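Local coordinates for protein D-isomer specific 2-hydroxyacid dehydrogenase NAD-binding (Xanthobacter autotrophicus, PDB 4XA8) that binds NADPH and probably catalyses the nicotinamide-dependent interconversion of D-2-hydroxyacids and 2-keto acids, at residues H187-E190 with A191-G194; A246-S250 with G251-E255; P295-V298 with E299-R303. One frame throughout, in Å; residues are numbered along the deposited sequence.

Interaction 1. Residues H187-E190 with A191-G194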
loop_
_atom_site.group_PDB
_atom_site.type_symbol
_atom_site.label_atom_id
_atom_site.label_comp_id
_atom_site.label_asym_id
_atom_site.label_seq_id
_atom_site.Cartn_x
_atom_site.Cartn_y
_atom_site.Cartn_z
ATOM N N HIS A 187 19.289 19.681 -2.747
ATOM C CA HIS A 187 20.570 19.028 -2.898
ATOM C C HIS A 187 21.661 19.588 -2.006
ATOM O O HIS A 187 21.628 20.769 -1.633
ATOM C CB HIS A 187 20.978 19.030 -4.374
ATOM C CG HIS A 187 21.539 20.331 -4.840
ATOM N ND1 HIS A 187 20.739 21.391 -5.223
ATOM C CD2 HIS A 187 22.823 20.762 -4.963
ATOM C CE1 HIS A 187 21.502 22.427 -5.528
ATOM N NE2 HIS A 187 22.769 22.062 -5.409
ATOM N N GLY A 188 22.642 18.716 -1.711
ATOM C CA GLY A 188 23.793 19.025 -0.887
ATOM C C GLY A 188 23.589 18.739 0.587
ATOM O O GLY A 188 22.467 18.853 1.103
ATOM N N LEU A 189 24.691 18.464 1.299
ATOM C CA LEU A 189 24.587 18.229 2.728
ATOM C C LEU A 189 24.012 19.431 3.502
ATOM O O LEU A 189 23.268 19.244 4.486
ATOM C CB LEU A 189 25.931 17.807 3.337
ATOM C CG LEU A 189 26.343 16.388 2.884
ATOM C CD1 LEU A 189 27.769 16.128 3.316
ATOM C CD2 LEU A 189 25.417 15.300 3.407
ATOM N N GLU A 190 24.313 20.632 3.047
ATOM C CA GLU A 190 23.833 21.840 3.698
ATOM C C GLU A 190 22.299 21.939 3.669
ATOM O O GLU A 190 21.707 22.565 4.555
ATOM C CB GLU A 190 24.463 23.054 2.975
ATOM C CG GLU A 190 24.378 24.394 3.689
ATOM C CD GLU A 190 25.627 25.292 3.507
ATOM O OE1 GLU A 190 26.756 24.873 3.856
ATOM O OE2 GLU A 190 25.486 26.444 3.057
ATOM N N ALA A 191 21.675 21.358 2.635
ATOM C CA ALA A 191 20.227 21.354 2.472
ATOM C C ALA A 191 19.520 20.221 3.205
ATOM O O ALA A 191 18.294 20.199 3.289
ATOM C CB ALA A 191 19.852 21.326 0.983
ATOM N N LEU A 192 20.276 19.297 3.788
ATOM C CA LEU A 192 19.675 18.146 4.409
ATOM C C LEU A 192 18.819 18.465 5.643
ATOM O O LEU A 192 17.714 17.944 5.770
ATOM C CB LEU A 192 20.786 17.120 4.692
ATOM C CG LEU A 192 20.422 15.737 5.112
ATOM C CD1 LEU A 192 19.533 15.087 4.059
ATOM C CD2 LEU A 192 21.749 14.973 5.371
ATOM N N PRO A 193 19.262 19.360 6.519
ATOM C CA PRO A 193 18.374 19.683 7.625
ATOM C C PRO A 193 17.031 20.277 7.228
ATOM O O PRO A 193 16.034 19.822 7.739
ATOM C CB PRO A 193 19.186 20.683 8.456
ATOM C CG PRO A 193 20.591 20.292 8.194
ATOM C CD PRO A 193 20.591 19.966 6.721
ATOM N N GLY A 194 17.001 21.241 6.305
ATOM C CA GLY A 194 15.723 21.825 5.882
ATOM C C GLY A 194 14.865 20.793 5.130
ATOM O O GLY A 194 13.644 20.772 5.278
HETATM O O HOH W 1 19.194 22.995 5.473
#

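Interaction 2. Residues A246-S250 with G251-E255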
loop_
_atom_site.group_PDB
_atom_site.type_symbol
_atom_site.label_atom_id
_atom_site.label_comp_id
_atom_site.label_asym_id
_atom_site.label_seq_id
_atom_site.Cartn_x
_atom_site.Cartn_y
_atom_site.Cartn_z
ATOM N N ALA A 246 16.190 4.646 19.380
ATOM C CA ALA A 246 16.062 5.684 20.391
ATOM C C ALA A 246 14.984 6.705 20.021
ATOM O O ALA A 246 14.125 7.042 20.844
ATOM C CB ALA A 246 17.406 6.370 20.649
ATOM N N ALA A 247 14.971 7.130 18.773
ATOM C CA ALA A 247 13.933 8.071 18.296
ATOM C C ALA A 247 12.511 7.485 18.329
ATOM O O ALA A 247 11.542 8.190 18.599
ATOM C CB ALA A 247 14.287 8.566 16.905
ATOM N N LEU A 248 12.402 6.192 18.067
ATOM C CA LEU A 248 11.142 5.502 18.155
ATOM C C LEU A 248 10.681 5.415 19.609
ATOM O O LEU A 248 9.501 5.599 19.895
ATOM C CB LEU A 248 11.268 4.096 17.549
ATOM C CG LEU A 248 11.235 4.047 16.015
ATOM C CD1 LEU A 248 11.679 2.710 15.438
ATOM C CD2 LEU A 248 9.833 4.362 15.535
ATOM N N ARG A 249 11.604 5.127 20.507
ATOM C CA ARG A 249 11.258 5.054 21.937
ATOM C C ARG A 249 10.833 6.415 22.530
ATOM O O ARG A 249 9.979 6.472 23.394
ATOM C CB ARG A 249 12.433 4.495 22.747
ATOM C CG ARG A 249 12.761 3.038 22.513
ATOM C CD ARG A 249 13.552 2.511 23.700
ATOM N NE ARG A 249 14.328 1.297 23.423
ATOM C CZ ARG A 249 13.848 0.047 23.382
ATOM N NH1 ARG A 249 12.548 -0.221 23.550
ATOM N NH2 ARG A 249 14.682 -0.960 23.138
ATOM N N SER A 250 11.406 7.509 22.069
ATOM C CA SER A 250 11.060 8.813 22.623
ATOM C C SER A 250 9.788 9.403 21.989
ATOM O O SER A 250 9.290 10.468 22.422
ATOM C CB SER A 250 12.225 9.772 22.415
ATOM O OG SER A 250 12.386 10.032 21.013
ATOM N N GLY A 251 9.300 8.768 20.933
ATOM C CA GLY A 251 8.177 9.283 20.186
ATOM C C GLY A 251 8.571 10.346 19.179
ATOM O O GLY A 251 7.703 10.933 18.582
ATOM N N HIS A 252 9.863 10.583 18.970
ATOM C CA HIS A 252 10.280 11.505 17.941
ATOM C C HIS A 252 9.866 11.024 16.546
ATOM O O HIS A 252 9.446 11.808 15.711
ATOM C CB HIS A 252 11.801 11.814 17.994
ATOM C CG HIS A 252 12.185 12.931 17.085
ATOM N ND1 HIS A 252 11.674 14.200 17.238
ATOM C CD2 HIS A 252 12.934 12.959 15.954
ATOM C CE1 HIS A 252 12.135 14.976 16.273
ATOM N NE2 HIS A 252 12.886 14.246 15.471
ATOM N N ILE A 253 10.025 9.730 16.293
ATOM C CA ILE A 253 9.476 9.099 15.123
ATOM C C ILE A 253 8.291 8.363 15.661
ATOM O O ILE A 253 8.424 7.559 16.591
ATOM C CB ILE A 253 10.509 8.165 14.464
ATOM C CG1 ILE A 253 11.625 9.014 13.834
ATOM C CG2 ILE A 253 9.894 7.345 13.356
ATOM C CD1 ILE A 253 12.768 8.247 13.252
ATOM N N ALA A 254 7.130 8.628 15.059
ATOM C CA ALA A 254 5.875 8.038 15.494
ATOM C C ALA A 254 5.680 6.570 15.052
ATOM O O ALA A 254 5.074 5.735 15.794
ATOM C CB ALA A 254 4.714 8.886 15.018
ATOM N N GLU A 255 6.147 6.264 13.856
ATOM C CA GLU A 255 6.003 4.937 13.281
ATOM C C GLU A 255 6.983 4.722 12.150
ATOM O O GLU A 255 7.512 5.673 11.589
ATOM C CB GLU A 255 4.523 4.662 12.824
ATOM C CG GLU A 255 3.843 5.799 12.138
ATOM C CD GLU A 255 2.349 5.568 11.812
ATOM O OE1 GLU A 255 2.031 5.518 10.605
ATOM O OE2 GLU A 255 1.492 5.457 12.735
HETATM O O HOH W 2 7.231 6.200 18.604
#

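Interaction 3. Residues P295-V298 with E299-R303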
loop_
_atom_site.group_PDB
_atom_site.type_symbol
_atom_site.label_atom_id
_atom_site.label_comp_id
_atom_site.label_asym_id
_atom_site.label_seq_id
_atom_site.Cartn_x
_atom_site.Cartn_y
_atom_site.Cartn_z
ATOM N N PRO A 295 18.464 -16.887 -16.297
ATOM C CA PRO A 295 18.994 -16.870 -17.662
ATOM C C PRO A 295 20.283 -16.099 -17.828
ATOM O O PRO A 295 21.208 -16.627 -18.449
ATOM C CB PRO A 295 17.856 -16.228 -18.469
ATOM C CG PRO A 295 16.639 -16.644 -17.731
ATOM C CD PRO A 295 17.029 -16.530 -16.291
ATOM N N GLN A 296 20.377 -14.898 -17.245
ATOM C CA GLN A 296 21.609 -14.092 -17.336
ATOM C C GLN A 296 22.774 -14.731 -16.567
ATOM O O GLN A 296 23.927 -14.594 -16.980
ATOM C CB GLN A 296 21.396 -12.609 -16.950
ATOM C CG GLN A 296 21.189 -12.342 -15.454
ATOM C CD GLN A 296 20.689 -10.933 -15.104
ATOM O OE1 GLN A 296 21.320 -10.229 -14.328
ATOM N NE2 GLN A 296 19.529 -10.537 -15.651
ATOM N N ILE A 297 22.485 -15.471 -15.491
ATOM C CA ILE A 297 23.534 -16.226 -14.792
ATOM C C ILE A 297 24.081 -17.371 -15.686
ATOM O O ILE A 297 25.311 -17.518 -15.875
ATOM C CB ILE A 297 23.018 -16.770 -13.441
ATOM C CG1 ILE A 297 22.595 -15.610 -12.535
ATOM C CG2 ILE A 297 24.077 -17.646 -12.791
ATOM C CD1 ILE A 297 21.751 -16.003 -11.338
ATOM N N VAL A 298 23.170 -18.183 -16.231
ATOM C CA VAL A 298 23.538 -19.250 -17.167
ATOM C C VAL A 298 24.331 -18.728 -18.380
ATOM O O VAL A 298 25.327 -19.345 -18.793
ATOM C CB VAL A 298 22.293 -20.098 -17.557
ATOM C CG1 VAL A 298 22.561 -20.951 -18.807
ATOM C CG2 VAL A 298 21.900 -20.964 -16.362
ATOM N N GLU A 299 23.929 -17.584 -18.923
ATOM C CA GLU A 299 24.672 -16.947 -20.035
ATOM C C GLU A 299 26.083 -16.453 -19.632
ATOM O O GLU A 299 26.997 -16.463 -20.440
ATOM C CB GLU A 299 23.847 -15.811 -20.635
ATOM C CG GLU A 299 24.533 -14.930 -21.655
ATOM C CD GLU A 299 24.967 -15.651 -22.930
ATOM O OE1 GLU A 299 24.522 -16.799 -23.192
ATOM O OE2 GLU A 299 25.765 -15.042 -23.667
ATOM N N ASN A 300 26.248 -15.998 -18.405
ATOM C CA ASN A 300 27.561 -15.568 -17.942
ATOM C C ASN A 300 28.471 -16.753 -17.648
ATOM O O ASN A 300 29.695 -16.681 -17.825
ATOM C CB ASN A 300 27.444 -14.622 -16.735
ATOM C CG ASN A 300 27.314 -13.161 -17.142
ATOM O OD1 ASN A 300 27.614 -12.775 -18.295
ATOM N ND2 ASN A 300 26.887 -12.325 -16.190
ATOM N N ILE A 301 27.876 -17.861 -17.232
ATOM C CA ILE A 301 28.620 -19.094 -17.071
ATOM C C ILE A 301 29.211 -19.480 -18.422
ATOM O O ILE A 301 30.442 -19.743 -18.563
ATOM C CB ILE A 301 27.717 -20.198 -16.489
ATOM C CG1 ILE A 301 27.491 -19.875 -15.000
ATOM C CG2 ILE A 301 28.343 -21.589 -16.730
ATOM C CD1 ILE A 301 26.571 -20.818 -14.258
ATOM N N ARG A 302 28.370 -19.503 -19.446
ATOM C CA ARG A 302 28.895 -19.852 -20.764
ATOM C C ARG A 302 29.920 -18.828 -21.278
ATOM O O ARG A 302 30.940 -19.224 -21.841
ATOM C CB ARG A 302 27.783 -20.151 -21.774
ATOM C CG ARG A 302 26.968 -18.969 -22.253
ATOM C CD ARG A 302 26.592 -19.176 -23.717
ATOM N NE ARG A 302 27.773 -19.161 -24.568
ATOM C CZ ARG A 302 28.341 -18.072 -25.081
ATOM N NH1 ARG A 302 27.858 -16.854 -24.836
ATOM N NH2 ARG A 302 29.421 -18.208 -25.836
ATOM N N ARG A 303 29.702 -17.534 -21.054
ATOM C CA ARG A 303 30.697 -16.543 -21.489
ATOM C C ARG A 303 32.054 -16.736 -20.811
ATOM O O ARG A 303 33.089 -16.706 -21.475
ATOM C CB ARG A 303 30.211 -15.118 -21.282
ATOM C CG ARG A 303 29.141 -14.713 -22.280
ATOM C CD ARG A 303 28.302 -13.548 -21.796
ATOM N NE ARG A 303 27.418 -13.022 -22.847
ATOM C CZ ARG A 303 27.653 -11.926 -23.562
ATOM N NH1 ARG A 303 26.783 -11.547 -24.478
ATOM N NH2 ARG A 303 28.762 -11.203 -23.384
#

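Interaction 1. Residues H187-E190 with A191-G194
Leu189 and Leu192 stand side by side and point the same way where the chain leaves a strand and turns into a helix. They meet only through one methyl branch each, CD2 of Leu189 lying 4.2 Å from CD2 of Leu192. With CG anti to the backbone N (chi1 -169°), Leu192 carries its CD2 branch alongside that of Leu189. Next to this apolar pair the backbone is drawn together. Leu192 N donates to Leu189 O at 3.1 Å, with a fairly straight N-H angle of 159°. Leu192 CB is also close to the same oxygen, 3.3 Å from Leu189 O. One residue earlier, Ala191 N reaches Gly188 O at 3.0 Å through a more bent bond (137°), so two successive bonds of the i+3 to i kind tighten the turn. CB of Ala191 lies against His187 O, at 3.2 Å. Pro193 has no N-H to continue the series; instead its ring carbon CD rests equally against two carbonyls, 3.6 Å from both Leu189 O and Glu190 O. A water bridges the backbone four residues apart, donating to Glu190 O and accepting from Gly194 N. The turn borders the cofactor site: the side chain of His187 is about 6 Å from that of Thr176, which, like Arg175 near Gly188, binds NADPH in this protein. It follows strand 184-187, an outermost strand of the larger parallel sheet, and leads into helix 192-197. Trp173 of strand 169-174 lies against both leucines, and its NE1 makes a hydrogen bond to Gly188 O. Leu215 adds to the contact at Leu189, while Arg220 and His223 of helix 218-223 lie against Leu192 and Pro193.

Interaction 2. Residues A246-S250 with G251-E255
The carbonyl oxygen of Ala247 is gripped from opposite faces of its plane, by Ile253 N and by the hydroxyl of Ser250. Ile253 N lies 3.2 Å from Ala247 O in an almost straight bond (170° at the hydrogen), while Ser250 OG donates from the other face, also at 3.2 Å from Ala247 O. The serine reaches back because OG stands between its own N and carbonyl carbon (chi1 67°), which also brings it alongside CB of His252. A weak bond from Gly251 N to Leu248 O (3.3 Å) adds to the turn. Leu248 O has a second partner: one water donates to it and to Ile253 O, both at 2.7 Å from the water oxygen, and so ties helix to strand. Next to these polar links the side chain of Ile253 spreads its two branches over the helix. CD1, at the end of the CG1 branch, approaches Ala247 CB at 4.0 Å; CG2 meets Leu248 CD2 at 3.7 Å, the two larger side chains crossing at a slant. The leucine backbone sends CB away from the strand, yet its CD2 end comes nearer to the strand. Outside the turn, Arg226 hydrogen-bonds to Ser250 O, and the carboxylate of Glu255 is held by His118 and Lys229. The segments of helix 246-250 and strand 253-255 run nearly at right angles (82°). Gly251, with positive phi, ends the helix in a Schellman motif and turns the chain into the strand, and the arrangement as a whole is the return from helix to strand in a beta-alpha-beta crossover, joining helix 241-250 to strand 253-258 in the Rossmann-type nucleotide-binding domain.

Interaction 3. Residues P295-V298 with E299-R303
Ile297 and Ile301, one helical turn apart, lie on the buried face of this helix. Ile301 N donates to Ile297 O at 2.9 Å, and CG1 of Ile301 presses against the same Ile297 O at 3.3 Å. Their side chains touch by branch ends, Ile297 CG2 lying 4.3 Å from Ile301 CD1. The close packing comes from outside: Trp22 and Leu26 of helix 19-29 and Leu56 and Tyr54 of strand 52-57 cover this ridge; Val298, at its margin, meets Ala29 and His30. Helix 290-306 thus brings the C-terminal part of the chain back onto the N-terminal parallel sheet, consistent with the two-domain build of D-2-hydroxyacid dehydrogenases, in which both ends of the chain contribute to one domain. The solvent side is polar and looser: Pro295 and Arg302 are exposed there, Glu299 partly so. Pro295 O accepts Glu299 N at 2.9 Å, but the chain of Glu299 then leads away, CG anti to the backbone N (chi1 172°), to a salt-bridge network. There OE2 of Glu299 takes both arginines: Arg303 NE comes to it on the anti side at 2.7 Å, while Arg302 NH1 makes a weak bond, at 3.0 Å, to Glu299 OE2. Each guanidinium presents its edge to the carboxylate. Arg302, bent at chi2 and chi3, also pairs with Glu308. Between the two sides, Asn300 N bonds Gln296 O at 3.1 Å, while the amides of their side chains turn outward from this helix, Gln296 OE1 to Ser99 N and Asn300 OD1 to Leu311 N.

All three contacts are local, but they lie at different depths. Interaction 1 is a surface turn at an outermost strand of the larger parallel sheet, whereas interactions 2 and 3 are each partly buried. Interactions 1 and 2 share that sheet, one where a strand leads into a helix and the other where a helix returns to a strand, with centres about 22 Å apart. Interaction 3 lies on a helix packed against the other parallel sheet, on the opposite side of the chain's centre, some 47 Å from interaction 2 between centres. Waters bridge backbone atoms in both turns; the helical stretch 295-303 instead combines repeating i+4 to i bonds with a salt-bridge network.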